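Local coordinates for UDP-glucose:anthocyanidin 3-O-glucosyltransferase (Clitoria ternatea, PDB 4REL), which belongs to the plant UDP-glycosyltransferases of the GT-B fold, built from two Rossmann-like domains, at residues S256-K261 / L332-V337; G338-H343 / V357-R362. All blocks are in the same frame, centred on the assembly; numbering follows the deposited sequence.

Interaction 1: residues S256-K261 / L332-V337; sequences SWLDSK and LSHGSV
H334 and S336 carry nearly all the polar traffic between residues 332-337 and residues 256-261. With CG anti to the backbone N (chi1 -164°), the H334 ring is carried toward L258 and D259. Its NE2-H points at D259 OD1 over 2.9 Å, a nearly straight bond (164°) that lies close to the ring plane but reaches the oxygen from above the carboxylate plane. The other nitrogen, ND1, accepts the backbone N-H of S336 at 2.9 Å, again close to the ring plane. With both nitrogens engaged, the rotation of the ring is fixed, and the pattern is consistent with the proton sitting on NE2. A second polar node is S336 OG, which stands between two backbone carbonyls, 2.7 Å from L258 O and 3.0 Å from K261 O. Its single proton can serve either one.

Apolar contact backs this network. L258 CB sits almost exactly over the centre of the H334 ring, a CH-pi contact at 3.5 Å from the centroid. L258 CD2 also meets V337 CG2 at 4.2 Å.

H334 to V337 form a type I turn, which leads from helix 328-332 into strand 337-342. Backbone bonds tie G335 to R264 and S336 to S265 and V266, while L258 also packs on V266, V297 and V331, so helix 254-259 is joined to the N-terminal ends of the inner strands 266-270 and 296-299.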
loop_
_atom_site.group_PDB
_atom_site.type_symbol
_atom_site.label_atom_id
_atom_site.label_comp_id
_atom_site.label_asym_id
_atom_site.label_seq_id
_atom_site.Cartn_x
_atom_site.Cartn_y
_atom_site.Cartn_z
ATOM N N SER A 256 -6.892 16.210 -19.759
ATOM C CA SER A 256 -6.956 17.012 -20.969
ATOM C C SER A 256 -5.553 17.523 -21.283
ATOM O O SER A 256 -5.114 17.511 -22.437
ATOM C CB SER A 256 -7.931 18.176 -20.788
ATOM O OG SER A 256 -8.060 18.922 -21.983
ATOM N N TRP A 257 -4.856 17.957 -20.240
ATOM C CA TRP A 257 -3.479 18.411 -20.377
ATOM C C TRP A 257 -2.602 17.278 -20.915
ATOM O O TRP A 257 -1.805 17.476 -21.835
ATOM C CB TRP A 257 -2.953 18.904 -19.030
ATOM C CG TRP A 257 -1.613 19.587 -19.113
ATOM C CD1 TRP A 257 -1.382 20.904 -19.388
ATOM C CD2 TRP A 257 -0.326 18.990 -18.901
ATOM N NE1 TRP A 257 -0.032 21.162 -19.374
ATOM C CE2 TRP A 257 0.638 20.004 -19.073
ATOM C CE3 TRP A 257 0.105 17.697 -18.586
ATOM C CZ2 TRP A 257 2.009 19.766 -18.934
ATOM C CZ3 TRP A 257 1.465 17.461 -18.450
ATOM C CH2 TRP A 257 2.399 18.489 -18.626
ATOM N N LEU A 258 -2.767 16.084 -20.349
ATOM C CA LEU A 258 -2.001 14.922 -20.801
ATOM C C LEU A 258 -2.341 14.547 -22.252
ATOM O O LEU A 258 -1.474 14.080 -22.991
ATOM C CB LEU A 258 -2.196 13.728 -19.845
ATOM C CG LEU A 258 -1.618 13.881 -18.431
ATOM C CD1 LEU A 258 -2.112 12.807 -17.470
ATOM C CD2 LEU A 258 -0.071 13.887 -18.449
ATOM N N ASP A 259 -3.589 14.774 -22.670
ATOM C CA ASP A 259 -3.987 14.481 -24.052
ATOM C C ASP A 259 -3.149 15.254 -25.071
ATOM O O ASP A 259 -2.972 14.815 -26.212
ATOM C CB ASP A 259 -5.468 14.810 -24.282
ATOM C CG ASP A 259 -6.401 13.853 -23.577
ATOM O OD1 ASP A 259 -6.057 12.654 -23.458
ATOM O OD2 ASP A 259 -7.490 14.305 -23.152
ATOM N N SER A 260 -2.636 16.406 -24.651
ATOM C CA SER A 260 -1.897 17.291 -25.544
ATOM C C SER A 260 -0.427 16.909 -25.599
ATOM O O SER A 260 0.350 17.519 -26.331
ATOM C CB SER A 260 -2.038 18.749 -25.095
ATOM O OG SER A 260 -1.424 18.972 -23.837
ATOM N N LYS A 261 -0.051 15.891 -24.829
ATOM C CA LYS A 261 1.346 15.463 -24.756
ATOM C C LYS A 261 1.598 14.177 -25.546
ATOM O O LYS A 261 0.668 13.424 -25.824
ATOM C CB LYS A 261 1.757 15.268 -23.292
ATOM C CG LYS A 261 1.572 16.512 -22.444
ATOM C CD LYS A 261 2.447 17.640 -22.952
ATOM C CE LYS A 261 2.125 18.939 -22.236
ATOM N NZ LYS A 261 2.908 20.078 -22.788
ATOM N N LEU A 332 -2.065 7.555 -14.124
ATOM C CA LEU A 332 -1.149 6.442 -14.368
ATOM C C LEU A 332 -1.593 5.569 -15.545
ATOM O O LEU A 332 -0.776 4.891 -16.168
ATOM C CB LEU A 332 -0.920 5.620 -13.094
ATOM C CG LEU A 332 0.055 6.255 -12.087
ATOM C CD1 LEU A 332 0.088 5.474 -10.779
ATOM C CD2 LEU A 332 1.463 6.350 -12.696
ATOM N N SER A 333 -2.876 5.615 -15.883
ATOM C CA SER A 333 -3.355 4.868 -17.042
ATOM C C SER A 333 -3.317 5.682 -18.332
ATOM O O SER A 333 -3.726 5.191 -19.387
ATOM C CB SER A 333 -4.768 4.318 -16.803
ATOM O OG SER A 333 -5.691 5.359 -16.576
ATOM N N HIS A 334 -2.814 6.914 -18.265
ATOM C CA HIS A 334 -2.733 7.747 -19.468
ATOM C C HIS A 334 -1.456 7.462 -20.240
ATOM O O HIS A 334 -0.355 7.452 -19.674
ATOM C CB HIS A 334 -2.822 9.246 -19.138
ATOM C CG HIS A 334 -3.119 10.101 -20.334
ATOM N ND1 HIS A 334 -2.216 10.291 -21.359
ATOM C CD2 HIS A 334 -4.229 10.801 -20.675
ATOM C CE1 HIS A 334 -2.753 11.078 -22.277
ATOM N NE2 HIS A 334 -3.974 11.401 -21.886
ATOM N N GLY A 335 -1.606 7.238 -21.540
ATOM C CA GLY A 335 -0.495 6.836 -22.383
ATOM C C GLY A 335 0.624 7.860 -22.458
ATOM O O GLY A 335 1.752 7.515 -22.810
ATOM N N SER A 336 0.320 9.112 -22.122
ATOM C CA SER A 336 1.320 10.176 -22.167
ATOM C C SER A 336 2.340 10.099 -21.036
ATOM O O SER A 336 3.426 10.679 -21.136
ATOM C CB SER A 336 0.658 11.559 -22.163
ATOM O OG SER A 336 0.013 11.808 -23.401
ATOM N N VAL A 337 1.997 9.396 -19.961
ATOM C CA VAL A 337 2.895 9.305 -18.803
ATOM C C VAL A 337 3.996 8.283 -19.063
ATOM O O VAL A 337 3.710 7.113 -19.330
ATOM C CB VAL A 337 2.120 8.950 -17.513
ATOM C CG1 VAL A 337 3.076 8.763 -16.319
ATOM C CG2 VAL A 337 1.084 10.025 -17.212
#

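Interaction 2: residues G338-H343 / V357-R362; sequences GVFVTH and VPMICR
F340 and M359 are paired on neighbouring parallel strands, and their side chains run side by side on one face of the sheet. M359 CG lies 3.9 Å from F340 CB, and its sulfur makes a Met-aromatic contact, 5.4 Å from the centroid of the phenyl ring and oblique to it. The same methionine meets T342, whose CG2 is 4.0 Å from M359 CG. On the reverse face of the sheet, I360 fills the space beside two valines: its CG1 approaches V339 CG2 at 3.8 Å and its CD1 lies near V341 CG2. With chi1 at 70°, V339 has CG2 anti to the backbone N, the branch that meets I360. At the strand entrance, V357 CG1 packs on F340 CB, and the ring of P358 rests against G338 O.

The backbone ladder sets this register. F340 N bonds to P358 O and F340 O takes the N-H of I360; T342 N then bonds to I360 O at 2.9 Å, and T342 O accepts R362 N at 3.0 Å with an N-H...O angle of 172°. The strand axes diverge by 22°.

Further out, helix 346-354 and helix 368-378 cover the F340, M359 and C361 face, while helix 392-403 covers V339, V341 and I360. Y268 of the next strand lays its ring nearly parallel to that of F340. T342 OG1 bonds to C344 N, and R362 forms a salt bridge with E281. Strand 337-342, helix 346-354 and strand 359-361 make a beta-alpha-beta crossover, the repeating unit of the Rossmann-like domains of GT-B proteins.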
loop_
_atom_site.group_PDB
_atom_site.type_symbol
_atom_site.label_atom_id
_atom_site.label_comp_id
_atom_site.label_asym_id
_atom_site.label_seq_id
_atom_site.Cartn_x
_atom_site.Cartn_y
_atom_site.Cartn_z
ATOM N N GLY A 338 5.252 8.730 -18.982
ATOM C CA GLY A 338 6.379 7.886 -19.328
ATOM C C GLY A 338 7.185 7.429 -18.131
ATOM O O GLY A 338 7.954 6.477 -18.222
ATOM N N VAL A 339 7.011 8.096 -16.998
ATOM C CA VAL A 339 7.697 7.673 -15.779
ATOM C C VAL A 339 6.925 8.164 -14.562
ATOM O O VAL A 339 6.310 9.232 -14.606
ATOM C CB VAL A 339 9.181 8.158 -15.753
ATOM C CG1 VAL A 339 9.270 9.676 -15.579
ATOM C CG2 VAL A 339 9.971 7.447 -14.661
ATOM N N PHE A 340 6.944 7.365 -13.492
ATOM C CA PHE A 340 6.288 7.688 -12.235
ATOM C C PHE A 340 7.400 7.833 -11.192
ATOM O O PHE A 340 8.145 6.886 -10.930
ATOM C CB PHE A 340 5.357 6.541 -11.857
ATOM C CG PHE A 340 4.630 6.719 -10.543
ATOM C CD1 PHE A 340 4.338 7.978 -10.033
ATOM C CD2 PHE A 340 4.232 5.604 -9.822
ATOM C CE1 PHE A 340 3.653 8.120 -8.831
ATOM C CE2 PHE A 340 3.554 5.737 -8.612
ATOM C CZ PHE A 340 3.266 7.000 -8.120
ATOM N N VAL A 341 7.525 9.033 -10.633
ATOM C CA VAL A 341 8.537 9.320 -9.626
ATOM C C VAL A 341 7.807 9.216 -8.296
ATOM O O VAL A 341 6.873 9.986 -8.017
ATOM C CB VAL A 341 9.103 10.721 -9.849
ATOM C CG1 VAL A 341 10.164 11.052 -8.796
ATOM C CG2 VAL A 341 9.669 10.822 -11.268
ATOM N N THR A 342 8.214 8.247 -7.481
ATOM C CA THR A 342 7.357 7.780 -6.399
ATOM C C THR A 342 8.127 7.425 -5.131
ATOM O O THR A 342 9.308 7.062 -5.179
ATOM C CB THR A 342 6.556 6.540 -6.853
ATOM O OG1 THR A 342 5.762 6.048 -5.766
ATOM C CG2 THR A 342 7.487 5.429 -7.322
ATOM N N HIS A 343 7.437 7.517 -4.002
ATOM C CA HIS A 343 7.973 7.071 -2.719
ATOM C C HIS A 343 7.825 5.548 -2.547
ATOM O O HIS A 343 8.315 4.979 -1.571
ATOM C CB HIS A 343 7.228 7.775 -1.587
ATOM C CG HIS A 343 5.780 7.415 -1.519
ATOM N ND1 HIS A 343 4.906 7.644 -2.561
ATOM C CD2 HIS A 343 5.052 6.826 -0.543
ATOM C CE1 HIS A 343 3.701 7.216 -2.227
ATOM N NE2 HIS A 343 3.763 6.713 -1.006
ATOM N N VAL A 357 3.836 1.620 -16.344
ATOM C CA VAL A 357 4.623 2.837 -16.174
ATOM C C VAL A 357 5.863 2.544 -15.340
ATOM O O VAL A 357 5.751 2.102 -14.192
ATOM C CB VAL A 357 3.808 3.958 -15.516
ATOM C CG1 VAL A 357 4.693 5.196 -15.312
ATOM C CG2 VAL A 357 2.617 4.299 -16.381
ATOM N N PRO A 358 7.052 2.784 -15.912
ATOM C CA PRO A 358 8.303 2.533 -15.191
ATOM C C PRO A 358 8.506 3.575 -14.094
ATOM O O PRO A 358 7.885 4.640 -14.147
ATOM C CB PRO A 358 9.369 2.665 -16.283
ATOM C CG PRO A 358 8.758 3.573 -17.290
ATOM C CD PRO A 358 7.289 3.245 -17.293
ATOM N N MET A 359 9.338 3.276 -13.099
ATOM C CA MET A 359 9.416 4.148 -11.926
ATOM C C MET A 359 10.813 4.652 -11.596
ATOM O O MET A 359 11.801 3.996 -11.886
ATOM C CB MET A 359 8.841 3.422 -10.707
ATOM C CG MET A 359 7.323 3.342 -10.717
ATOM S SD MET A 359 6.657 2.144 -9.552
ATOM C CE MET A 359 6.927 0.612 -10.453
ATOM N N ILE A 360 10.871 5.841 -10.997
ATOM C CA ILE A 360 12.073 6.339 -10.335
ATOM C C ILE A 360 11.698 6.426 -8.872
ATOM O O ILE A 360 10.703 7.070 -8.521
ATOM C CB ILE A 360 12.462 7.740 -10.826
ATOM C CG1 ILE A 360 12.888 7.692 -12.291
ATOM C CG2 ILE A 360 13.595 8.323 -9.962
ATOM C CD1 ILE A 360 12.963 9.061 -12.956
ATOM N N CYS A 361 12.482 5.770 -8.021
ATOM C CA CYS A 361 12.067 5.486 -6.650
ATOM C C CYS A 361 12.908 6.228 -5.630
ATOM O O CYS A 361 14.131 6.227 -5.710
ATOM C CB CYS A 361 12.217 3.993 -6.361
ATOM S SG CYS A 361 11.284 2.913 -7.479
ATOM N N ARG A 362 12.241 6.853 -4.670
ATOM C CA ARG A 362 12.921 7.397 -3.502
ATOM C C ARG A 362 12.129 6.951 -2.282
ATOM O O ARG A 362 11.240 7.665 -1.820
ATOM C CB ARG A 362 12.985 8.928 -3.579
ATOM C CG ARG A 362 14.099 9.588 -2.744
ATOM C CD ARG A 362 13.946 9.270 -1.259
ATOM N NE ARG A 362 14.580 10.227 -0.357
ATOM C CZ ARG A 362 14.828 9.975 0.925
ATOM N NH1 ARG A 362 14.500 8.797 1.448
ATOM N NH2 ARG A 362 15.399 10.900 1.686
#

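In the fold
Interaction 1 and interaction 2 follow one another along the chain: the turn held against helix 254-259 runs into the strand that pairs with 357-362. Their centres are about 15 Å apart, yet they touch through apolar side chains, where L332 of helix 328-332 packs against the strand. L332 CD2 lies 3.8 Å from F340 CG, and V337 CG1 lies 4.0 Å from V357 CG1. Interaction 1 is partly buried near the periphery, about 24 Å from the chain centre, whereas interaction 2 is buried and closer, at about 15 Å. Beyond R362, the chain soon leads to F365, G366 and D367, which line the pocket of the bound 3,5,7-trihydroxy-2-(4-hydroxyphenyl)-4h-chromen-4-one; neither contact supplies a residue to it.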